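33 kDa chaperonin (Thermotoga maritima, PDB 1VQ0) probably acts as a redox-regulated molecular chaperone that protects thermally unfolding and oxidatively damaged proteins from irreversible aggregation. Local coordinates at residues V24-V29 with E229-V234; T49-R54 with R83-Q88; L61-L66 with S91-R96; A253-D258 with K294-D299; E272-C275 with T280-V283. One frame throughout, in Å; residues are numbered along the deposited sequence.

Contacts 1, 2 and 3 all reach the large mixed sheet. Contacts 2 and 3 share helix 46-62 and use neighbouring strands, 84-90 in contact 2 and 94-99 in contact 3; their segments alternate along the chain, and both are nested in the loop closed by contact 1. The centres of contacts 1 and 3 are about 16 Å apart, and Ser27 touches Leu61 and Trp65. Contacts 4 and 5 follow later, 5 nested inside 4, with Leu254 packed on Val273. Contacts 1 and 4, about 52 Å apart between centres, lie far apart in the chain, whereas contact 5, with its zinc cysteine, comes within about 5 Å (nearest atoms) of contact 3, so the zinc part adjoins the sheet.

Contact 1 (V24-V29 with E229-V234); sequences VRFSIV and EKVGFV. With EDO (1,2-ethanediol), chain F.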
# COMPACT_ATOMS: atom_id res chain seq x y z
N VAL A 24 22.38 -0.11 -14.67
CA VAL A 24 21.24 -0.91 -15.14
C VAL A 24 21.44 -2.34 -14.66
O VAL A 24 22.54 -2.85 -14.65
CB VAL A 24 21.12 -0.94 -16.70
CG1 VAL A 24 19.82 -1.68 -17.19
CG2 VAL A 24 21.22 0.47 -17.31
N ARG A 25 20.34 -2.96 -14.27
CA ARG A 25 20.29 -4.37 -13.89
C ARG A 25 19.32 -5.10 -14.82
O ARG A 25 18.39 -4.51 -15.35
CB ARG A 25 19.92 -4.54 -12.39
CG ARG A 25 18.48 -4.26 -12.01
CD ARG A 25 18.25 -4.23 -10.49
NE ARG A 25 16.84 -4.05 -10.15
CZ ARG A 25 16.38 -3.83 -8.92
NH1 ARG A 25 17.17 -3.66 -7.87
NH2 ARG A 25 15.09 -3.78 -8.72
N PHE A 26 19.60 -6.38 -15.07
CA PHE A 26 18.75 -7.18 -15.92
C PHE A 26 18.60 -8.58 -15.33
O PHE A 26 19.50 -9.07 -14.61
CB PHE A 26 19.30 -7.29 -17.36
CG PHE A 26 20.61 -8.01 -17.45
CD1 PHE A 26 20.66 -9.40 -17.44
CD2 PHE A 26 21.80 -7.29 -17.51
CE1 PHE A 26 21.87 -10.05 -17.46
CE2 PHE A 26 23.01 -7.93 -17.53
CZ PHE A 26 23.04 -9.33 -17.50
N SER A 27 17.53 -9.24 -15.78
CA SER A 27 16.98 -10.51 -15.33
C SER A 27 16.38 -11.10 -16.60
O SER A 27 15.68 -10.38 -17.31
CB SER A 27 15.76 -10.21 -14.40
OG SER A 27 15.66 -11.19 -13.45
N ILE A 28 16.60 -12.38 -16.87
CA ILE A 28 15.90 -13.09 -17.96
C ILE A 28 15.69 -14.55 -17.54
O ILE A 28 16.56 -15.19 -16.93
CB ILE A 28 16.67 -12.99 -19.31
CG1 ILE A 28 15.88 -13.62 -20.46
CG2 ILE A 28 18.04 -13.71 -19.22
CD1 ILE A 28 16.33 -13.14 -21.86
N VAL A 29 14.51 -15.06 -17.80
CA VAL A 29 14.07 -16.32 -17.15
C VAL A 29 13.39 -17.19 -18.20
O VAL A 29 12.67 -16.69 -19.06
CB VAL A 29 13.20 -16.09 -15.88
CG1 VAL A 29 11.77 -15.61 -16.22
CG2 VAL A 29 13.16 -17.34 -15.01
N GLU A 229 25.41 -4.50 -27.33
CA GLU A 229 26.63 -5.28 -27.23
C GLU A 229 26.33 -6.51 -26.35
O GLU A 229 25.30 -6.55 -25.68
CB GLU A 229 27.73 -4.44 -26.59
CG GLU A 229 27.49 -4.14 -25.12
CD GLU A 229 27.95 -2.76 -24.69
OE1 GLU A 229 27.23 -1.78 -24.98
OE2 GLU A 229 29.02 -2.70 -24.05
N LYS A 230 27.22 -7.49 -26.35
CA LYS A 230 27.12 -8.63 -25.44
C LYS A 230 27.23 -8.19 -23.98
O LYS A 230 27.92 -7.23 -23.64
CB LYS A 230 28.18 -9.70 -25.73
CG LYS A 230 27.79 -10.68 -26.85
CD LYS A 230 28.99 -11.46 -27.39
CE LYS A 230 28.71 -12.14 -28.76
NZ LYS A 230 30.00 -12.32 -29.50
N VAL A 231 26.55 -8.90 -23.10
CA VAL A 231 26.64 -8.56 -21.68
C VAL A 231 27.97 -9.09 -21.14
O VAL A 231 28.67 -9.80 -21.83
CB VAL A 231 25.45 -9.07 -20.85
CG1 VAL A 231 24.20 -8.31 -21.23
CG2 VAL A 231 25.25 -10.62 -20.95
N GLY A 232 28.28 -8.70 -19.92
CA GLY A 232 29.47 -9.12 -19.25
C GLY A 232 29.18 -10.27 -18.32
O GLY A 232 28.63 -11.29 -18.74
N PHE A 233 29.54 -10.09 -17.05
CA PHE A 233 29.31 -11.09 -16.01
C PHE A 233 27.83 -11.33 -15.82
O PHE A 233 27.04 -10.40 -15.73
CB PHE A 233 29.94 -10.67 -14.69
CG PHE A 233 29.96 -11.77 -13.62
CD1 PHE A 233 30.80 -12.87 -13.73
CD2 PHE A 233 29.17 -11.66 -12.49
CE1 PHE A 233 30.81 -13.85 -12.73
CE2 PHE A 233 29.17 -12.64 -11.49
CZ PHE A 233 29.98 -13.73 -11.61
N VAL A 234 27.48 -12.61 -15.80
CA VAL A 234 26.13 -13.11 -15.61
C VAL A 234 26.11 -14.20 -14.56
O VAL A 234 26.90 -15.15 -14.59
CB VAL A 234 25.53 -13.68 -16.91
CG1 VAL A 234 24.13 -14.28 -16.66
CG2 VAL A 234 25.38 -12.58 -17.94
C1 EDO F . 11.77 -5.62 -5.34
O1 EDO F . 10.69 -4.71 -5.33
C2 EDO F . 13.18 -5.03 -5.22
O2 EDO F . 13.51 -4.01 -6.19
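Phe26 reaches from strand 24-30 to Val231 and Val234, in the loop that leads from helix 219-227 into strand 235-241. Its CB points toward that loop, and a chi1 of 64° sets CG between the backbone N and the carbonyl carbon, with the ring extending toward the loop. Farther along, CE2 meets CG1 of Val231 at 3.9 Å. At the tip, CZ lies 4.0 Å from the same Val231 CG1 and also 4.0 Å from CG2 of Val234. The two valines approach differently: Val231 comes from the opposite direction and meets the ring obliquely, whereas the Val234 side chain runs at about a right angle to that of Phe26, with CG2 at the ring edge. A long, flat phenylalanine suits this place because it can span the distance to the loop, and the short branched valines present methyl groups to its far end. Leu223 of helix 219-227 also touches the Phe26 side chain.

Arg25, the preceding residue of the strand, sends an extended side chain to an ethanediol, probably from the crystallisation liquor. Its NH2 donates to O2 of that molecule at 3.0 Å, with the oxygen in the guanidinium plane; Gln186 is another partner of NH2, and Trp65 makes a cation-pi contact. Alternating side chains thus serve different surroundings, as is typical of a beta strand within a large sheet, here one covered by a helix and its following loop.

Contact 2 (T49-R54 with R83-Q88); sequences TVVLGR and RRVVAQ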
# COMPACT_ATOMS: atom_id res chain seq x y z
N THR A 49 -3.84 -20.30 -16.94
CA THR A 49 -2.41 -20.64 -17.12
C THR A 49 -1.61 -19.40 -17.57
O THR A 49 -0.55 -19.09 -17.05
CB THR A 49 -2.25 -21.79 -18.14
OG1 THR A 49 -2.92 -22.97 -17.68
CG2 THR A 49 -0.78 -22.20 -18.27
N VAL A 50 -2.15 -18.66 -18.54
CA VAL A 50 -1.40 -17.55 -19.10
C VAL A 50 -1.37 -16.39 -18.08
O VAL A 50 -0.35 -15.75 -17.89
CB VAL A 50 -2.01 -17.14 -20.48
CG1 VAL A 50 -1.41 -15.80 -20.99
CG2 VAL A 50 -1.77 -18.23 -21.50
N VAL A 51 -2.50 -16.14 -17.42
CA VAL A 51 -2.60 -15.03 -16.47
C VAL A 51 -1.68 -15.26 -15.25
O VAL A 51 -0.85 -14.41 -14.92
CB VAL A 51 -4.06 -14.84 -15.97
CG1 VAL A 51 -4.14 -13.67 -14.96
CG2 VAL A 51 -4.99 -14.53 -17.11
N LEU A 52 -1.85 -16.39 -14.60
CA LEU A 52 -0.96 -16.79 -13.51
C LEU A 52 0.51 -16.93 -13.94
O LEU A 52 1.38 -16.54 -13.21
CB LEU A 52 -1.46 -18.03 -12.82
CG LEU A 52 -0.71 -18.48 -11.54
CD1 LEU A 52 -0.52 -17.34 -10.54
CD2 LEU A 52 -1.36 -19.65 -10.83
N GLY A 53 0.75 -17.51 -15.11
CA GLY A 53 2.10 -17.70 -15.62
C GLY A 53 2.83 -16.37 -15.76
O GLY A 53 3.97 -16.22 -15.36
N ARG A 54 2.15 -15.38 -16.30
CA ARG A 54 2.77 -14.10 -16.47
C ARG A 54 3.14 -13.48 -15.14
O ARG A 54 4.22 -12.85 -15.01
CB ARG A 54 1.86 -13.15 -17.18
CG ARG A 54 1.70 -13.36 -18.71
CD ARG A 54 1.09 -12.10 -19.39
NE ARG A 54 0.62 -12.40 -20.73
CZ ARG A 54 -0.06 -11.54 -21.49
NH1 ARG A 54 -0.34 -10.34 -21.05
NH2 ARG A 54 -0.48 -11.89 -22.70
N ARG A 83 -10.79 -12.40 -11.23
CA ARG A 83 -10.99 -11.74 -9.93
C ARG A 83 -9.71 -11.35 -9.21
O ARG A 83 -9.55 -10.20 -8.77
CB ARG A 83 -11.89 -12.55 -9.01
CG ARG A 83 -13.24 -12.93 -9.60
CD ARG A 83 -14.39 -13.26 -8.59
NE ARG A 83 -14.06 -14.16 -7.47
CZ ARG A 83 -14.00 -15.51 -7.52
NH1 ARG A 83 -14.20 -16.19 -8.67
NH2 ARG A 83 -13.68 -16.18 -6.41
N ARG A 84 -8.81 -12.31 -9.08
CA ARG A 84 -7.57 -12.12 -8.34
C ARG A 84 -6.45 -13.03 -8.85
O ARG A 84 -6.68 -14.19 -9.16
CB ARG A 84 -7.76 -12.41 -6.83
CG ARG A 84 -6.80 -11.55 -6.00
CD ARG A 84 -7.16 -11.52 -4.59
NE ARG A 84 -6.36 -10.59 -3.78
CZ ARG A 84 -6.65 -10.33 -2.49
NH1 ARG A 84 -7.67 -10.90 -1.89
NH2 ARG A 84 -5.93 -9.51 -1.78
N VAL A 85 -5.25 -12.44 -8.93
CA VAL A 85 -4.04 -13.11 -9.34
C VAL A 85 -2.93 -12.77 -8.36
O VAL A 85 -2.58 -11.58 -8.19
CB VAL A 85 -3.60 -12.65 -10.74
CG1 VAL A 85 -2.47 -13.49 -11.24
CG2 VAL A 85 -4.73 -12.71 -11.71
N VAL A 86 -2.34 -13.81 -7.75
CA VAL A 86 -1.36 -13.66 -6.69
C VAL A 86 -0.10 -14.51 -7.00
O VAL A 86 -0.19 -15.72 -7.27
CB VAL A 86 -1.95 -14.12 -5.31
CG1 VAL A 86 -0.95 -13.94 -4.21
CG2 VAL A 86 -3.14 -13.32 -4.95
N ALA A 87 1.05 -13.88 -7.05
CA ALA A 87 2.28 -14.60 -7.27
C ALA A 87 3.31 -14.16 -6.30
O ALA A 87 3.59 -12.97 -6.21
CB ALA A 87 2.75 -14.47 -8.69
N GLN A 88 3.87 -15.14 -5.56
CA GLN A 88 4.93 -14.88 -4.59
C GLN A 88 6.26 -15.51 -5.03
O GLN A 88 6.27 -16.62 -5.49
CB GLN A 88 4.53 -15.43 -3.28
CG GLN A 88 5.48 -15.12 -2.15
CD GLN A 88 4.89 -15.54 -0.85
OE1 GLN A 88 5.12 -16.66 -0.40
NE2 GLN A 88 4.17 -14.65 -0.21
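Val51 of helix 46-62 and Val85 of strand 84-90 meet in a helix-on-sheet packing, the helix lying against a face of the large mixed sheet. The short axes of helix 49-54 and strand 84-88 approach to 8.3 Å and cross at -40°. Both valines point toward the opposite segment, and their side chains cross obliquely, with CG1 of Val51 meeting CG2 of Val85. Those methyls are 3.4 Å apart, closer than two methyls normally sit, a snug fit. The other Val85 methyl, CG1, lies 4.1 Å from Val51 CG1 and touches Leu52 only loosely, 4.4 Å from its CD1.

Beta-branched valine suits both sites: its methyls sit close to the backbone and pack closely where helix and strand approach. Leucine suits the neighbouring helix position, since its CB does not aim at the strand and a longer chain is needed to get there. With CG anti to the backbone N (chi1 -173°), the branch swings toward the sheet. Val116 and Ala119 of helix 116-120 also touch Val51, while Ala55 of helix 46-62 touches Val85. Val86 points its own side chain away from the helix, yet its carbonyl is reached: Leu52 CD1 lies 3.7 Å from Val86 O.

Contact 3 (L61-L66 with S91-R96); sequences LVTPWL and SEFTVR
Thr63 and Phe93 meet where the end of helix 46-62, running into a 3-10 turn at 63-65, packs beside the connection of the beta hairpin formed by strands 84-90 and 94-99 of the large sheet. The threonine presents OG1 to the ring at 3.4 Å from Phe93 CD1, while its CB lies 3.7 Å from the same carbon; the approach is oblique. That hydroxyl is hydrogen-bonded to Ala60 O in the preceding helical turn, so the ring meets an oxygen already engaged with its own helix. Threonine suits the turn because one short side chain offers both this polar partner and carbon surface for the aromatic ring. Pro64 continues the surface along the ring, its CG 4.4 Å from Phe93 CE1.

Farther along, Leu66 brings CD1 to 3.8 Å from Ser91 N, covering the start of the loop with a methyl.

A second shell positions these groups. The Phe93 side chain also touches Tyr16 of strand 13-19 and Ala237 and Ile239 of strand 235-241; a broad apolar ring suits a place that meets both these strands and the turn. With CG anti to the carbonyl carbon (chi1 -65°), it leans over toward the turn although its CB does not aim there. Phe93 has positive phi, 64°, a left-handed backbone conformation that helps the loop change direction. Ser91 OG donates to Glu92 OE2 and has a weak hydrogen bond with Lys69 N. Between the two backbones sits one water, which donates to Thr63 O at 2.7 Å and to Ser91 O at 3.0 Å.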
# COMPACT_ATOMS: atom_id res chain seq x y z
N LEU A 61 11.31 -12.82 -11.99
CA LEU A 61 12.27 -11.87 -12.54
C LEU A 61 12.92 -10.95 -11.52
O LEU A 61 14.05 -10.47 -11.73
CB LEU A 61 11.63 -11.05 -13.68
CG LEU A 61 11.46 -11.83 -14.99
CD1 LEU A 61 10.61 -11.03 -15.95
CD2 LEU A 61 12.73 -12.18 -15.70
N VAL A 62 12.22 -10.71 -10.39
CA VAL A 62 12.73 -9.79 -9.34
C VAL A 62 13.51 -10.57 -8.30
O VAL A 62 14.20 -9.96 -7.50
CB VAL A 62 11.64 -8.92 -8.65
CG1 VAL A 62 10.85 -8.07 -9.69
CG2 VAL A 62 10.66 -9.78 -7.94
N THR A 63 13.47 -11.92 -8.31
CA THR A 63 14.21 -12.71 -7.26
C THR A 63 15.66 -12.34 -6.98
O THR A 63 16.06 -12.38 -5.82
CB THR A 63 14.17 -14.22 -7.45
OG1 THR A 63 14.51 -14.57 -8.80
CG2 THR A 63 12.72 -14.78 -7.22
N PRO A 64 16.47 -12.03 -8.01
CA PRO A 64 17.92 -11.74 -7.76
C PRO A 64 18.14 -10.52 -6.91
O PRO A 64 19.22 -10.31 -6.42
CB PRO A 64 18.47 -11.44 -9.15
CG PRO A 64 17.46 -12.04 -10.06
CD PRO A 64 16.14 -11.95 -9.44
N TRP A 65 17.08 -9.73 -6.74
CA TRP A 65 17.17 -8.40 -6.15
C TRP A 65 16.45 -8.29 -4.84
O TRP A 65 16.45 -7.25 -4.22
CB TRP A 65 16.69 -7.34 -7.14
CG TRP A 65 17.36 -7.47 -8.47
CD1 TRP A 65 18.73 -7.66 -8.70
CD2 TRP A 65 16.75 -7.48 -9.75
NE1 TRP A 65 18.96 -7.80 -10.04
CE2 TRP A 65 17.76 -7.68 -10.71
CE3 TRP A 65 15.44 -7.34 -10.19
CZ2 TRP A 65 17.50 -7.75 -12.08
CZ3 TRP A 65 15.17 -7.38 -11.58
CH2 TRP A 65 16.20 -7.58 -12.49
N LEU A 66 15.90 -9.40 -4.36
CA LEU A 66 15.26 -9.40 -3.02
C LEU A 66 16.27 -9.33 -1.86
O LEU A 66 17.43 -9.70 -2.02
CB LEU A 66 14.33 -10.61 -2.89
CG LEU A 66 13.37 -10.77 -4.05
CD1 LEU A 66 12.48 -12.03 -3.87
CD2 LEU A 66 12.53 -9.49 -4.19
N SER A 91 13.75 -15.01 -1.80
CA SER A 91 15.17 -14.85 -1.96
C SER A 91 15.88 -16.19 -2.32
O SER A 91 16.96 -16.17 -2.91
CB SER A 91 15.78 -14.22 -0.73
OG SER A 91 15.41 -14.91 0.42
N GLU A 92 15.23 -17.34 -2.04
CA GLU A 92 15.76 -18.67 -2.39
C GLU A 92 15.34 -19.11 -3.80
O GLU A 92 15.39 -20.30 -4.13
CB GLU A 92 15.30 -19.76 -1.38
CG GLU A 92 15.26 -19.36 0.08
CD GLU A 92 13.91 -18.75 0.46
OE1 GLU A 92 12.86 -19.44 0.28
OE2 GLU A 92 13.90 -17.57 0.91
N PHE A 93 14.90 -18.15 -4.61
CA PHE A 93 14.61 -18.36 -6.02
C PHE A 93 13.45 -19.34 -6.24
O PHE A 93 13.39 -20.06 -7.26
CB PHE A 93 15.89 -18.81 -6.76
CG PHE A 93 16.96 -17.76 -6.79
CD1 PHE A 93 16.88 -16.71 -7.68
CD2 PHE A 93 18.04 -17.82 -5.92
CE1 PHE A 93 17.86 -15.74 -7.71
CE2 PHE A 93 19.06 -16.85 -5.95
CZ PHE A 93 18.96 -15.81 -6.86
N THR A 94 12.51 -19.40 -5.28
CA THR A 94 11.31 -20.18 -5.49
C THR A 94 10.08 -19.29 -5.72
O THR A 94 10.09 -18.11 -5.44
CB THR A 94 11.03 -21.18 -4.32
OG1 THR A 94 10.59 -20.48 -3.15
CG2 THR A 94 12.30 -21.94 -3.92
N VAL A 95 9.04 -19.90 -6.26
CA VAL A 95 7.78 -19.21 -6.48
C VAL A 95 6.57 -20.07 -6.09
O VAL A 95 6.64 -21.28 -6.01
CB VAL A 95 7.57 -18.71 -7.93
CG1 VAL A 95 8.62 -17.75 -8.32
CG2 VAL A 95 7.54 -19.87 -8.93
N ARG A 96 5.46 -19.40 -5.87
CA ARG A 96 4.19 -20.05 -5.77
C ARG A 96 3.13 -19.00 -6.06
O ARG A 96 3.41 -17.82 -6.06
CB ARG A 96 4.00 -20.69 -4.39
CG ARG A 96 4.13 -19.69 -3.20
CD ARG A 96 3.81 -20.34 -1.86
NE ARG A 96 3.84 -19.38 -0.79
CZ ARG A 96 3.58 -19.61 0.48
NH1 ARG A 96 3.19 -20.83 0.88
NH2 ARG A 96 3.66 -18.60 1.35
O HOH W 1 17.74 -13.56 -4.09

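Contact 4 (A253-D258 with K294-D299); sequences ALLVLD and KFKVDD
Lys296 grips two backbone carbonyls of the segment opposite: its NZ donates to Leu255 O at 2.7 Å and to Leu257 O at 3.1 Å. Both oxygens lie where the chain passes from helix 247-255 toward helix 259-268, and one ammonium group satisfies the pair. Neither bond is exactly in plane, the nitrogen being tilted 24° from the carbonyl plane of Leu255 and 26° from that of Leu257. Lysine fits here because its chain is long and flexible; bends at chi2 and chi3 (both -73°) fold it back so that the ammonium group arrives between the two carbonyls. Their partial negative charges would probably favour the charged form of the lysine.

Around this polar grip lies apolar contact. The aliphatic part of Lys296 slides past Leu255 in the opposite direction, its CD 4.0 Å from Leu255 CD2. Branched leucine suits the spot, for that same methyl also reaches the edge of the flat Phe295 ring, 3.8 Å from its CD2; the two side chains cross at about a right angle.

The contact joins the last part of helix 286-298 to residues 255-257. Leu292 of helix 286-298 touches Leu255, and Leu262 of helix 259-268 touches Lys296, making a three-helix cluster.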
# COMPACT_ATOMS: atom_id res chain seq x y z
N ALA A 253 -4.54 -24.73 11.08
CA ALA A 253 -5.57 -23.98 10.37
C ALA A 253 -6.94 -24.38 10.91
O ALA A 253 -7.84 -23.56 11.02
CB ALA A 253 -5.47 -24.19 8.84
N LEU A 254 -7.12 -25.65 11.24
CA LEU A 254 -8.40 -26.10 11.76
C LEU A 254 -8.61 -25.71 13.20
O LEU A 254 -9.74 -25.52 13.63
CB LEU A 254 -8.52 -27.61 11.64
CG LEU A 254 -8.61 -28.19 10.23
CD1 LEU A 254 -8.57 -29.71 10.33
CD2 LEU A 254 -9.85 -27.72 9.43
N LEU A 255 -7.52 -25.60 13.96
CA LEU A 255 -7.59 -25.20 15.37
C LEU A 255 -8.07 -23.75 15.61
O LEU A 255 -8.64 -23.45 16.66
CB LEU A 255 -6.23 -25.42 16.06
CG LEU A 255 -6.01 -26.81 16.67
CD1 LEU A 255 -4.63 -26.86 17.36
CD2 LEU A 255 -7.12 -27.21 17.67
N VAL A 256 -7.84 -22.89 14.62
CA VAL A 256 -8.29 -21.50 14.64
C VAL A 256 -9.78 -21.35 14.31
O VAL A 256 -10.35 -20.27 14.50
CB VAL A 256 -7.47 -20.61 13.65
CG1 VAL A 256 -5.97 -20.65 13.99
CG2 VAL A 256 -7.72 -20.99 12.21
N LEU A 257 -10.41 -22.41 13.80
CA LEU A 257 -11.83 -22.37 13.47
C LEU A 257 -12.67 -22.47 14.73
O LEU A 257 -12.26 -23.07 15.72
CB LEU A 257 -12.21 -23.52 12.54
CG LEU A 257 -11.52 -23.63 11.19
CD1 LEU A 257 -11.99 -24.94 10.53
CD2 LEU A 257 -11.78 -22.42 10.28
N ASP A 258 -13.87 -21.89 14.67
CA ASP A 258 -14.84 -22.02 15.75
C ASP A 258 -15.13 -23.47 16.06
O ASP A 258 -15.11 -24.31 15.18
CB ASP A 258 -16.16 -21.33 15.39
CG ASP A 258 -16.06 -19.83 15.45
OD1 ASP A 258 -14.93 -19.31 15.32
OD2 ASP A 258 -17.06 -19.11 15.62
N LYS A 294 -11.53 -31.85 21.62
CA LYS A 294 -11.05 -32.12 22.98
C LYS A 294 -10.00 -31.05 23.37
O LYS A 294 -10.03 -30.53 24.49
CB LYS A 294 -10.46 -33.54 23.06
CG LYS A 294 -10.41 -34.15 24.46
CD LYS A 294 -10.13 -35.67 24.43
CE LYS A 294 -8.78 -36.00 23.77
NZ LYS A 294 -8.58 -37.45 23.54
N PHE A 295 -9.12 -30.72 22.43
CA PHE A 295 -8.10 -29.67 22.61
C PHE A 295 -8.67 -28.23 22.56
O PHE A 295 -8.02 -27.31 23.06
CB PHE A 295 -6.96 -29.83 21.59
CG PHE A 295 -5.78 -28.93 21.85
CD1 PHE A 295 -4.89 -29.21 22.88
CD2 PHE A 295 -5.58 -27.77 21.10
CE1 PHE A 295 -3.81 -28.37 23.14
CE2 PHE A 295 -4.50 -26.93 21.35
CZ PHE A 295 -3.61 -27.23 22.37
N LYS A 296 -9.86 -28.04 21.98
CA LYS A 296 -10.53 -26.72 21.99
C LYS A 296 -11.07 -26.36 23.37
O LYS A 296 -10.98 -25.19 23.79
CB LYS A 296 -11.68 -26.69 20.98
CG LYS A 296 -11.27 -26.89 19.51
CD LYS A 296 -10.56 -25.68 18.90
CE LYS A 296 -11.51 -24.54 18.62
NZ LYS A 296 -10.73 -23.31 18.35
N VAL A 297 -11.66 -27.34 24.06
CA VAL A 297 -12.21 -27.15 25.41
C VAL A 297 -11.14 -27.36 26.50
O VAL A 297 -11.36 -27.03 27.66
CB VAL A 297 -13.42 -28.07 25.67
CG1 VAL A 297 -13.95 -27.91 27.10
CG2 VAL A 297 -14.53 -27.78 24.67
N ASP A 298 -9.98 -27.89 26.11
CA ASP A 298 -8.85 -28.03 27.04
C ASP A 298 -7.90 -26.81 27.04
O ASP A 298 -7.27 -26.51 28.08
CB ASP A 298 -8.11 -29.36 26.78
CG ASP A 298 -8.73 -30.54 27.55
OD1 ASP A 298 -9.47 -30.29 28.52
OD2 ASP A 298 -8.54 -31.74 27.27
N ASP A 299 -7.83 -26.09 25.91
CA ASP A 299 -7.14 -24.78 25.86
C ASP A 299 -7.93 -23.64 26.56
O ASP A 299 -8.94 -23.87 27.30
CB ASP A 299 -6.85 -24.39 24.40
CG ASP A 299 -5.59 -23.53 24.24
OD1 ASP A 299 -5.43 -22.56 25.01
OD2 ASP A 299 -4.71 -23.77 23.37

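Contact 5 (E272-C275 with T280-V283); sequences EVVC and TRYV. With ZN (zinc ion), chain C.
Glu272 and Arg281 are brought together across the hairpin by their torsions. The glutamate has CG beside its backbone N (chi1 -46°) and extends beyond it, whereas the arginine starts with CG anti to its N and bends at chi3 (-48°), swinging its guanidinium back over the neighbouring strand. Arg281 NH1 then donates to Glu272 OE1 at 2.6 Å in a salt bridge, meeting that oxygen nearly along its C-O axis. OE1 sits at the guanidinium edge but tilted somewhat from its plane, so the bond is short yet bent (138° at the hydrogen). Val274 CG2 lies over one face of the guanidinium, 3.4 Å from NH1.

The backbones pair as an antiparallel beta hairpin. Val273 and Tyr282 form the hydrogen-bonded pair, with Val273 N to Tyr282 O at 3.0 Å and Tyr282 N to Val273 O at 2.7 Å; Val274 and Arg281 are a non-hydrogen-bonded pair. On the other face, beta-branched Val273 suits the extended strand, and the broad Tyr282 side chain touches Arg247 and Ala250 of helix 247-255, with Val273 O at its ring edge, in plane.

Cys275 N donates to Thr280 O at 2.8 Å, tying together the strand ends next to the metal. Cys275 SG binds the zinc ion at 2.3 Å, and Cys243, Cys245 and Cys278 complete the four-cysteine site. Zinc binding by all four sulfurs is consistent with the reduced form of a redox switch; the predicted disulfides Cys243-Cys245 and Cys275-Cys278 are absent here.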
# COMPACT_ATOMS: atom_id res chain seq x y z
N GLU A 272 -11.50 -31.18 5.59
CA GLU A 272 -10.49 -30.92 4.58
C GLU A 272 -9.98 -29.49 4.63
O GLU A 272 -10.74 -28.57 4.78
CB GLU A 272 -11.00 -31.24 3.18
CG GLU A 272 -11.73 -32.58 3.09
CD GLU A 272 -11.89 -33.06 1.66
OE1 GLU A 272 -11.69 -32.24 0.74
OE2 GLU A 272 -12.21 -34.25 1.45
N VAL A 273 -8.66 -29.37 4.53
CA VAL A 273 -7.95 -28.13 4.31
C VAL A 273 -7.19 -28.27 2.98
O VAL A 273 -6.46 -29.21 2.77
CB VAL A 273 -6.95 -27.82 5.46
CG1 VAL A 273 -6.34 -26.41 5.30
CG2 VAL A 273 -7.64 -27.91 6.81
N VAL A 274 -7.40 -27.31 2.10
CA VAL A 274 -6.74 -27.25 0.81
C VAL A 274 -5.87 -25.98 0.84
O VAL A 274 -6.36 -24.90 1.07
CB VAL A 274 -7.75 -27.14 -0.34
CG1 VAL A 274 -7.04 -27.00 -1.67
CG2 VAL A 274 -8.70 -28.32 -0.35
N CYS A 275 -4.57 -26.14 0.65
CA CYS A 275 -3.64 -25.03 0.56
C CYS A 275 -3.90 -24.26 -0.73
O CYS A 275 -3.94 -24.83 -1.83
CB CYS A 275 -2.20 -25.55 0.56
SG CYS A 275 -1.04 -24.23 0.22
N THR A 280 -2.58 -28.54 -2.46
CA THR A 280 -2.49 -29.73 -1.63
C THR A 280 -3.66 -29.76 -0.63
O THR A 280 -3.92 -28.77 0.07
CB THR A 280 -1.18 -29.79 -0.90
OG1 THR A 280 -0.12 -29.80 -1.85
CG2 THR A 280 -1.05 -31.15 -0.13
N ARG A 281 -4.32 -30.91 -0.62
CA ARG A 281 -5.44 -31.25 0.25
C ARG A 281 -4.98 -32.11 1.44
O ARG A 281 -4.21 -33.04 1.28
CB ARG A 281 -6.48 -32.04 -0.53
CG ARG A 281 -7.79 -32.35 0.24
CD ARG A 281 -8.85 -33.16 -0.60
NE ARG A 281 -9.02 -32.56 -1.91
CZ ARG A 281 -9.82 -31.50 -2.17
NH1 ARG A 281 -10.60 -30.97 -1.23
NH2 ARG A 281 -9.86 -30.99 -3.41
N TYR A 282 -5.53 -31.77 2.60
CA TYR A 282 -5.23 -32.40 3.85
C TYR A 282 -6.56 -32.88 4.43
O TYR A 282 -7.45 -32.07 4.71
CB TYR A 282 -4.57 -31.37 4.79
CG TYR A 282 -3.21 -30.92 4.33
CD1 TYR A 282 -3.05 -29.85 3.47
CD2 TYR A 282 -2.07 -31.58 4.74
CE1 TYR A 282 -1.80 -29.44 3.07
CE2 TYR A 282 -0.83 -31.19 4.33
CZ TYR A 282 -0.68 -30.14 3.49
OH TYR A 282 0.57 -29.76 3.10
N VAL A 283 -6.68 -34.19 4.60
CA VAL A 283 -7.93 -34.83 5.05
C VAL A 283 -7.73 -35.34 6.47
O VAL A 283 -6.74 -35.97 6.78
CB VAL A 283 -8.35 -35.99 4.11
CG1 VAL A 283 -9.63 -36.70 4.60
CG2 VAL A 283 -8.55 -35.52 2.68
ZN ZN C . 0.86 -25.46 -0.15